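Putative acetyltransferase (Staphylococcus aureus subsp. aureus Mu50, PDB 3H4Q) is of unproven function but, as a member of the GNAT family, probably transfers an acetyl group from acetyl-coenzyme A to an unidentified acceptor. Local coordinates at residues A[105-110]-A[139-144]; A[94-99]-A[179-184]. One frame throughout, in Å; residues are numbered along the deposited sequence. Where two conformers were deposited one is given.

Interaction 1 (A[105-110]-A[139-144]); sequences AFVIHR and VILTDT
F106 and V107 pair with I140 and L141 as neighbouring parallel strands, the two ends of a beta-alpha-beta crossover through helix 120-134 at the centre of the GNAT fold. Three backbone hydrogen bonds define the ladder: F106 N to V139 O, L141 N to F106 O, and I108 N to L141 O. The bond from L141 N to F106 O is short at 2.7 Å and nearly straight, with 172° at the hydrogen.

Beyond I108 the strands part. The CA atoms of V107 and L141 lie 4.7 Å apart, those of H109 and D143 7.5 Å, and D143 N stands 4.6 Å from I108 O. The hydroxyl of T142 takes over this carbonyl: with OG1 anti to the backbone N (chi1 -173°), it donates to I108 O. Such splaying is consistent with the acetyl-coenzyme A cleft of GNAT enzymes.

Apolar contacts follow the two faces. On one, V107 CG2 meets L141 CD1; on the other, the CD1 methyls of I108 and I140 meet at 3.7 Å beneath helix 120-134. The F106 ring leads away from I140 to line the pocket holding a polyether, probably from the crystallisation liquor.

Where the strands have separated, a water lies in the plane of the H109 ring, 2.9 Å from H109 ND1, and donates a weak bond to D143 OD2, while H109 NE2 is bonded to D86 OD1.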
ATOM      1  N   ALA A 105      -2.996  -1.903 -14.964  1.00 51.79           N
ATOM      2  CA  ALA A 105      -1.974  -1.872 -13.931  1.00 52.00           C
ATOM      3  C   ALA A 105      -2.585  -1.926 -12.525  1.00 51.76           C
ATOM      4  O   ALA A 105      -3.744  -1.546 -12.330  1.00 51.91           O
ATOM      5  CB  ALA A 105      -1.134  -0.620 -14.082  1.00 52.73           C
ATOM      6  N   PHE A 106      -1.796  -2.434 -11.577  1.00 51.02           N
ATOM      7  CA  PHE A 106      -2.156  -2.457 -10.157  1.00 51.21           C
ATOM      8  C   PHE A 106      -1.610  -1.193  -9.476  1.00 52.19           C
ATOM      9  O   PHE A 106      -0.640  -0.591  -9.946  1.00 50.92           O
ATOM     10  CB  PHE A 106      -1.630  -3.718  -9.467  1.00 50.75           C
ATOM     11  CG  PHE A 106      -2.460  -4.925  -9.737  1.00 49.57           C
ATOM     12  CD1 PHE A 106      -2.300  -5.644 -10.904  1.00 53.83           C
ATOM     13  CD2 PHE A 106      -3.425  -5.329  -8.847  1.00 45.23           C
ATOM     14  CE1 PHE A 106      -3.081  -6.760 -11.163  1.00 51.15           C
ATOM     15  CE2 PHE A 106      -4.205  -6.442  -9.113  1.00 46.86           C
ATOM     16  CZ  PHE A 106      -4.024  -7.153 -10.260  1.00 48.57           C
ATOM     17  N   VAL A 107      -2.250  -0.801  -8.375  1.00 52.33           N
ATOM     18  CA  VAL A 107      -1.907   0.419  -7.666  1.00 51.37           C
ATOM     19  C   VAL A 107      -1.873   0.178  -6.162  1.00 52.64           C
ATOM     20  O   VAL A 107      -2.842  -0.343  -5.595  1.00 50.33           O
ATOM     21  CB  VAL A 107      -2.979   1.510  -7.912  1.00 52.28           C
ATOM     22  CG1 VAL A 107      -2.647   2.756  -7.127  1.00 51.14           C
ATOM     23  CG2 VAL A 107      -3.137   1.818  -9.403  1.00 49.00           C
ATOM     24  N   ILE A 108      -0.768   0.556  -5.523  1.00 51.20           N
ATOM     25  CA  ILE A 108      -0.649   0.475  -4.069  1.00 49.90           C
ATOM     26  C   ILE A 108      -1.043   1.845  -3.558  1.00 50.20           C
ATOM     27  O   ILE A 108      -0.353   2.832  -3.802  1.00 48.45           O
ATOM     28  CB  ILE A 108       0.768   0.131  -3.631  1.00 50.43           C
ATOM     29  CG1 ILE A 108       1.123  -1.250  -4.195  1.00 49.14           C
ATOM     30  CG2 ILE A 108       0.883   0.180  -2.081  1.00 42.23           C
ATOM     31  CD1 ILE A 108       2.497  -1.729  -3.875  1.00 51.68           C
ATOM     32  N   HIS A 109      -2.168   1.903  -2.860  1.00 51.09           N
ATOM     33  CA  HIS A 109      -2.704   3.164  -2.390  1.00 49.10           C
ATOM     34  C   HIS A 109      -2.250   3.551  -1.036  1.00 47.46           C
ATOM     35  O   HIS A 109      -2.174   4.726  -0.747  1.00 47.11           O
ATOM     36  CB  HIS A 109      -4.225   3.104  -2.355  1.00 50.76           C
ATOM     37  CG  HIS A 109      -4.838   2.890  -3.694  1.00 49.26           C
ATOM     38  ND1 HIS A 109      -4.855   3.876  -4.652  1.00 52.17           N
ATOM     39  CD2 HIS A 109      -5.443   1.813  -4.243  1.00 51.94           C
ATOM     40  CE1 HIS A 109      -5.455   3.420  -5.734  1.00 52.99           C
ATOM     41  NE2 HIS A 109      -5.820   2.171  -5.514  1.00 55.15           N
ATOM     42  N   ARG A 110      -1.969   2.576  -0.181  1.00 49.53           N
ATOM     43  CA  ARG A 110      -1.516   2.881   1.168  0.50 49.56           C
ATOM     44  C   ARG A 110      -0.751   1.696   1.733  1.00 49.20           C
ATOM     45  O   ARG A 110      -1.064   0.558   1.443  1.00 52.08           O
ATOM     46  CB  ARG A 110      -2.703   3.244   2.063  0.50 48.89           C
ATOM     47  CG  ARG A 110      -2.329   3.892   3.392  0.50 52.57           C
ATOM     48  CD  ARG A 110      -1.769   5.308   3.236  0.50 55.61           C
ATOM     49  NE  ARG A 110      -1.541   5.912   4.549  0.50 57.42           N
ATOM     50  CZ  ARG A 110      -0.428   5.814   5.273  0.50 51.88           C
ATOM     51  NH1 ARG A 110       0.631   5.151   4.835  0.50 48.96           N
ATOM     52  NH2 ARG A 110      -0.387   6.403   6.459  0.50 56.16           N
ATOM     53  N   VAL A 139       2.947  -3.824 -14.792  1.00 56.52           N
ATOM     54  CA  VAL A 139       3.205  -2.555 -14.154  1.00 57.76           C
ATOM     55  C   VAL A 139       2.424  -2.411 -12.855  1.00 58.32           C
ATOM     56  O   VAL A 139       1.240  -2.724 -12.796  1.00 57.26           O
ATOM     57  CB  VAL A 139       2.889  -1.372 -15.115  1.00 57.30           C
ATOM     58  CG1 VAL A 139       1.506  -1.501 -15.690  1.00 60.28           C
ATOM     59  CG2 VAL A 139       3.040  -0.041 -14.401  1.00 58.16           C
ATOM     60  N   ILE A 140       3.113  -1.960 -11.813  1.00 59.29           N
ATOM     61  CA  ILE A 140       2.483  -1.680 -10.532  1.00 62.76           C
ATOM     62  C   ILE A 140       2.801  -0.206 -10.249  1.00 61.69           C
ATOM     63  O   ILE A 140       3.949   0.222 -10.407  1.00 62.90           O
ATOM     64  CB  ILE A 140       2.928  -2.697  -9.426  1.00 62.06           C
ATOM     65  CG1 ILE A 140       2.267  -2.410  -8.101  1.00 68.23           C
ATOM     66  CG2 ILE A 140       4.410  -2.683  -9.187  1.00 68.92           C
ATOM     67  CD1 ILE A 140       2.602  -3.508  -7.072  1.00 65.98           C
ATOM     68  N   LEU A 141       1.783   0.597  -9.949  1.00 60.27           N
ATOM     69  CA  LEU A 141       2.018   2.009  -9.652  1.00 59.23           C
ATOM     70  C   LEU A 141       1.631   2.468  -8.239  1.00 58.61           C
ATOM     71  O   LEU A 141       1.021   1.724  -7.457  1.00 58.87           O
ATOM     72  CB  LEU A 141       1.554   2.924 -10.790  1.00 59.83           C
ATOM     73  CG  LEU A 141       0.438   2.646 -11.796  1.00 61.33           C
ATOM     74  CD1 LEU A 141      -0.799   3.453 -11.526  1.00 65.56           C
ATOM     75  CD2 LEU A 141       0.939   3.064 -13.151  1.00 55.78           C
ATOM     76  N   THR A 142       2.096   3.655  -7.873  1.00 55.22           N
ATOM     77  CA  THR A 142       1.841   4.176  -6.544  1.00 51.74           C
ATOM     78  C   THR A 142       2.252   5.630  -6.523  1.00 50.18           C
ATOM     79  O   THR A 142       2.544   6.199  -7.564  1.00 51.08           O
ATOM     80  CB  THR A 142       2.605   3.376  -5.467  1.00 52.46           C
ATOM     81  OG1 THR A 142       2.198   3.808  -4.158  1.00 53.16           O
ATOM     82  CG2 THR A 142       4.115   3.509  -5.637  1.00 45.73           C
ATOM     83  N   ASP A 143       2.251   6.242  -5.349  1.00 48.29           N
ATOM     84  CA  ASP A 143       2.621   7.636  -5.241  1.00 48.76           C
ATOM     85  C   ASP A 143       3.121   7.947  -3.837  1.00 47.24           C
ATOM     86  O   ASP A 143       2.904   7.169  -2.900  1.00 46.27           O
ATOM     87  CB  ASP A 143       1.447   8.539  -5.658  1.00 50.11           C
ATOM     88  CG  ASP A 143       0.231   8.374  -4.771  1.00 50.52           C
ATOM     89  OD1 ASP A 143       0.261   8.904  -3.644  1.00 54.25           O
ATOM     90  OD2 ASP A 143      -0.769   7.765  -5.221  1.00 60.42           O
ATOM     91  N   THR A 144       3.795   9.087  -3.710  1.00 45.73           N
ATOM     92  CA  THR A 144       4.375   9.518  -2.443  1.00 44.75           C
ATOM     93  C   THR A 144       3.418   9.365  -1.268  1.00 47.55           C
ATOM     94  O   THR A 144       3.820   8.949  -0.172  1.00 49.07           O
ATOM     95  CB  THR A 144       4.787  10.976  -2.522  1.00 42.51           C
ATOM     96  OG1 THR A 144       5.781  11.115  -3.540  1.00 40.88           O
ATOM     97  CG2 THR A 144       5.343  11.457  -1.198  1.00 40.96           C
TER
HETATM   98  O   HOH W   1      -3.981   6.578  -5.181  1.00 85.38           O

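Interaction 2 (A[94-99]-A[179-184]); sequences DDIDWP and FYAYYK
W98 reaches A181, Y182 and Y183 with the six-membered ring of its indole, and the contact rests on side chains although the touching parts, CA 96 to 99 and CA 181 to 183, run in roughly the same direction, 21° apart. Even the nearest CA pair, I96 and A181, is separated by 8.4 Å, too far for strand pairing.

The indole is the main bridge. Its outer six-membered ring points at the strand: W98 CH2 approaches A181 CB obliquely at 3.5 Å, whereas Y182 O and Y183 CB lie at the edge, near the ring plane, with Y183 CB 3.9 Å from W98 CZ3. CG of W98 is anti to its carbonyl carbon (chi1 -61°), which helps turn the ring toward strand 181-185. The orientation has further restraints: NE1 is hydrogen-bonded to Y93 O, and I96 CG2 sits 4.1 Å above one face of the W98 ring, offset toward its rim.

I96 and P99 add contacts along the strand. I96 CD1 comes close to the same methyl of A181, which is thus touched by both I96 and W98. P99 CG meets the Y183 ring obliquely, 3.3 Å from CE2 and 3.5 Å from the phenol oxygen OH of Y183. Between I96 and W98 the loop bends in an inverse gamma turn centred on D97, closed by a weak bond from W98 N to I96 O.

A181 and Y183 point toward the loop and Y182 away, the alternation of a beta strand. Strand 181-185 runs antiparallel between 139-143 and 161-162, giving the 5-7-6 strand order typical of the GNAT fold.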
ATOM      1  N   ASP A  94      -3.894  10.684 -14.729  1.00 55.39           N
ATOM      2  CA  ASP A  94      -4.082  11.106 -16.123  1.00 56.76           C
ATOM      3  C   ASP A  94      -3.358  12.417 -16.491  1.00 56.98           C
ATOM      4  O   ASP A  94      -3.195  12.706 -17.676  1.00 57.75           O
ATOM      5  CB  ASP A  94      -5.575  11.261 -16.461  1.00 57.14           C
ATOM      6  CG  ASP A  94      -6.328   9.945 -16.445  1.00 57.67           C
ATOM      7  OD1 ASP A  94      -5.755   8.924 -16.027  1.00 66.41           O
ATOM      8  OD2 ASP A  94      -7.505   9.931 -16.848  1.00 65.15           O
ATOM      9  N   ASP A  95      -2.950  13.207 -15.492  1.00 57.04           N
ATOM     10  CA  ASP A  95      -2.224  14.465 -15.727  1.00 57.09           C
ATOM     11  C   ASP A  95      -0.706  14.281 -15.918  1.00 56.50           C
ATOM     12  O   ASP A  95      -0.011  15.257 -16.169  1.00 57.34           O
ATOM     13  CB  ASP A  95      -2.459  15.455 -14.563  1.00 57.97           C
ATOM     14  CG  ASP A  95      -3.937  15.798 -14.349  1.00 60.32           C
ATOM     15  OD1 ASP A  95      -4.672  15.985 -15.357  1.00 61.06           O
ATOM     16  OD2 ASP A  95      -4.352  15.910 -13.162  1.00 59.93           O
ATOM     17  N   ILE A  96      -0.195  13.053 -15.813  1.00 55.22           N
ATOM     18  CA  ILE A  96       1.242  12.778 -15.939  1.00 54.52           C
ATOM     19  C   ILE A  96       1.580  12.086 -17.261  1.00 53.39           C
ATOM     20  O   ILE A  96       0.801  11.280 -17.767  1.00 52.74           O
ATOM     21  CB  ILE A  96       1.714  11.842 -14.798  1.00 54.19           C
ATOM     22  CG1 ILE A  96       1.305  12.395 -13.433  1.00 55.33           C
ATOM     23  CG2 ILE A  96       3.227  11.624 -14.851  1.00 51.15           C
ATOM     24  CD1 ILE A  96       1.563  11.436 -12.304  1.00 55.20           C
ATOM     25  N   ASP A  97       2.743  12.412 -17.818  1.00 53.22           N
ATOM     26  CA  ASP A  97       3.221  11.783 -19.044  1.00 53.25           C
ATOM     27  C   ASP A  97       3.984  10.530 -18.621  1.00 52.53           C
ATOM     28  O   ASP A  97       5.196  10.578 -18.434  1.00 54.04           O
ATOM     29  N   TRP A  98       3.279   9.416 -18.462  1.00 50.74           N
ATOM     30  CA  TRP A  98       3.915   8.168 -18.037  1.00 50.01           C
ATOM     31  C   TRP A  98       4.717   7.527 -19.169  1.00 50.07           C
ATOM     32  O   TRP A  98       4.296   7.576 -20.322  1.00 50.54           O
ATOM     33  CB  TRP A  98       2.883   7.148 -17.576  1.00 49.11           C
ATOM     34  CG  TRP A  98       2.069   7.574 -16.421  1.00 47.87           C
ATOM     35  CD1 TRP A  98       0.955   8.343 -16.458  1.00 47.74           C
ATOM     36  CD2 TRP A  98       2.280   7.235 -15.046  1.00 47.73           C
ATOM     37  NE1 TRP A  98       0.457   8.516 -15.200  1.00 50.04           N
ATOM     38  CE2 TRP A  98       1.250   7.848 -14.308  1.00 50.25           C
ATOM     39  CE3 TRP A  98       3.233   6.470 -14.368  1.00 49.20           C
ATOM     40  CZ2 TRP A  98       1.135   7.719 -12.924  1.00 48.91           C
ATOM     41  CZ3 TRP A  98       3.124   6.344 -12.984  1.00 50.29           C
ATOM     42  CH2 TRP A  98       2.081   6.965 -12.280  1.00 50.17           C
ATOM     43  N   PRO A  99       5.870   6.913 -18.843  1.00 49.93           N
ATOM     44  CA  PRO A  99       6.678   6.228 -19.843  1.00 50.22           C
ATOM     45  C   PRO A  99       6.341   4.744 -19.981  1.00 50.65           C
ATOM     46  O   PRO A  99       7.075   4.013 -20.643  1.00 51.82           O
ATOM     47  CB  PRO A  99       8.083   6.369 -19.269  1.00 50.24           C
ATOM     48  CG  PRO A  99       7.870   6.239 -17.821  1.00 48.21           C
ATOM     49  CD  PRO A  99       6.520   6.852 -17.521  1.00 49.47           C
ATOM     50  N   PHE A 179       5.666  16.026  -4.363  1.00 54.26           N
ATOM     51  CA  PHE A 179       5.074  14.696  -4.374  1.00 51.74           C
ATOM     52  C   PHE A 179       5.331  14.077  -5.733  1.00 47.59           C
ATOM     53  O   PHE A 179       5.481  14.780  -6.726  1.00 44.16           O
ATOM     54  CB  PHE A 179       3.568  14.765  -4.075  1.00 54.29           C
ATOM     55  CG  PHE A 179       2.752  15.416  -5.161  1.00 53.91           C
ATOM     56  CD1 PHE A 179       2.709  16.797  -5.284  1.00 59.71           C
ATOM     57  CD2 PHE A 179       2.007  14.645  -6.041  1.00 59.69           C
ATOM     58  CE1 PHE A 179       1.957  17.408  -6.285  1.00 61.50           C
ATOM     59  CE2 PHE A 179       1.244  15.248  -7.043  1.00 62.77           C
ATOM     60  CZ  PHE A 179       1.222  16.633  -7.163  1.00 61.77           C
ATOM     61  N   TYR A 180       5.379  12.753  -5.775  1.00 44.90           N
ATOM     62  CA  TYR A 180       5.661  12.060  -7.015  1.00 43.29           C
ATOM     63  C   TYR A 180       4.759  10.861  -7.187  1.00 42.91           C
ATOM     64  O   TYR A 180       4.251  10.287  -6.219  1.00 44.16           O
ATOM     65  CB  TYR A 180       7.122  11.566  -7.048  1.00 42.06           C
ATOM     66  CG  TYR A 180       8.164  12.612  -6.698  1.00 40.06           C
ATOM     67  CD1 TYR A 180       8.641  13.496  -7.650  1.00 31.73           C
ATOM     68  CD2 TYR A 180       8.677  12.701  -5.403  1.00 39.07           C
ATOM     69  CE1 TYR A 180       9.581  14.447  -7.322  1.00 31.85           C
ATOM     70  CE2 TYR A 180       9.615  13.655  -5.066  1.00 33.06           C
ATOM     71  CZ  TYR A 180      10.064  14.521  -6.023  1.00 32.71           C
ATOM     72  OH  TYR A 180      11.016  15.463  -5.690  1.00 41.45           O
ATOM     73  N   ALA A 181       4.575  10.493  -8.446  1.00 43.13           N
ATOM     74  CA  ALA A 181       3.873   9.292  -8.813  1.00 43.25           C
ATOM     75  C   ALA A 181       5.012   8.379  -9.179  1.00 43.31           C
ATOM     76  O   ALA A 181       6.051   8.842  -9.651  1.00 41.85           O
ATOM     77  CB  ALA A 181       2.986   9.526  -9.997  1.00 44.05           C
ATOM     78  N   TYR A 182       4.817   7.089  -8.957  1.00 45.25           N
ATOM     79  CA  TYR A 182       5.829   6.095  -9.241  1.00 45.80           C
ATOM     80  C   TYR A 182       5.266   4.915 -10.026  1.00 46.99           C
ATOM     81  O   TYR A 182       4.076   4.583  -9.912  1.00 44.27           O
ATOM     82  CB  TYR A 182       6.328   5.495  -7.934  1.00 46.08           C
ATOM     83  CG  TYR A 182       7.161   6.375  -7.045  1.00 45.22           C
ATOM     84  CD1 TYR A 182       6.570   7.185  -6.081  1.00 43.72           C
ATOM     85  CD2 TYR A 182       8.543   6.327  -7.103  1.00 42.58           C
ATOM     86  CE1 TYR A 182       7.334   7.955  -5.237  1.00 45.49           C
ATOM     87  CE2 TYR A 182       9.322   7.105  -6.265  1.00 47.24           C
ATOM     88  CZ  TYR A 182       8.713   7.912  -5.334  1.00 46.39           C
ATOM     89  OH  TYR A 182       9.488   8.673  -4.503  1.00 46.90           O
ATOM     90  N   TYR A 183       6.138   4.269 -10.799  1.00 47.97           N
ATOM     91  CA  TYR A 183       5.780   3.035 -11.471  1.00 49.23           C
ATOM     92  C   TYR A 183       6.913   2.050 -11.299  1.00 49.72           C
ATOM     93  O   TYR A 183       8.057   2.428 -11.071  1.00 50.33           O
ATOM     94  CB  TYR A 183       5.509   3.244 -12.968  1.00 50.62           C
ATOM     95  CG  TYR A 183       6.743   3.563 -13.771  1.00 49.72           C
ATOM     96  CD1 TYR A 183       7.546   2.551 -14.290  1.00 50.74           C
ATOM     97  CD2 TYR A 183       7.110   4.868 -14.004  1.00 48.47           C
ATOM     98  CE1 TYR A 183       8.687   2.842 -15.011  1.00 50.54           C
ATOM     99  CE2 TYR A 183       8.250   5.173 -14.723  1.00 51.24           C
ATOM    100  CZ  TYR A 183       9.034   4.156 -15.228  1.00 50.62           C
ATOM    101  OH  TYR A 183      10.168   4.464 -15.948  1.00 54.81           O
ATOM    102  N   LYS A 184       6.570   0.778 -11.412  1.00 53.51           N
ATOM    103  CA  LYS A 184       7.539  -0.305 -11.395  1.00 55.92           C
ATOM    104  C   LYS A 184       7.190  -1.232 -12.542  1.00 57.23           C
ATOM    105  O   LYS A 184       6.040  -1.667 -12.658  1.00 58.25           O
ATOM    106  CB  LYS A 184       7.514  -1.102 -10.092  1.00 55.87           C
ATOM    107  CG  LYS A 184       8.510  -2.249 -10.134  1.00 56.28           C
ATOM    108  CD  LYS A 184       8.650  -3.037  -8.851  1.00 57.75           C
ATOM    109  CE  LYS A 184       9.935  -3.885  -8.934  1.00 61.19           C
ATOM    110  NZ  LYS A 184      10.222  -4.637  -7.678  1.00 69.97           N
TER

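How the interactions relate
Both contacts reach the same sheet, in which strand 139-143 has 105-110 along one edge and 179-184 along the other; the centres of the two contacts are about 10 Å apart. Interaction 1 is buried, its centre about 7 Å from the chain centre, and combines a backbone ladder with apolar layers on two faces. Interaction 2, its centre about 16 Å from the chain centre and only partly buried, rests a loop on the sheet through side chains. It buries 240 Å² against 414 Å². Direct bonds couple them: Y182 N lies 2.8 Å from T142 O, and Y180 N is bonded to T144 OG1. L141 belongs to both neighbourhoods, since W98 also touches its side chain.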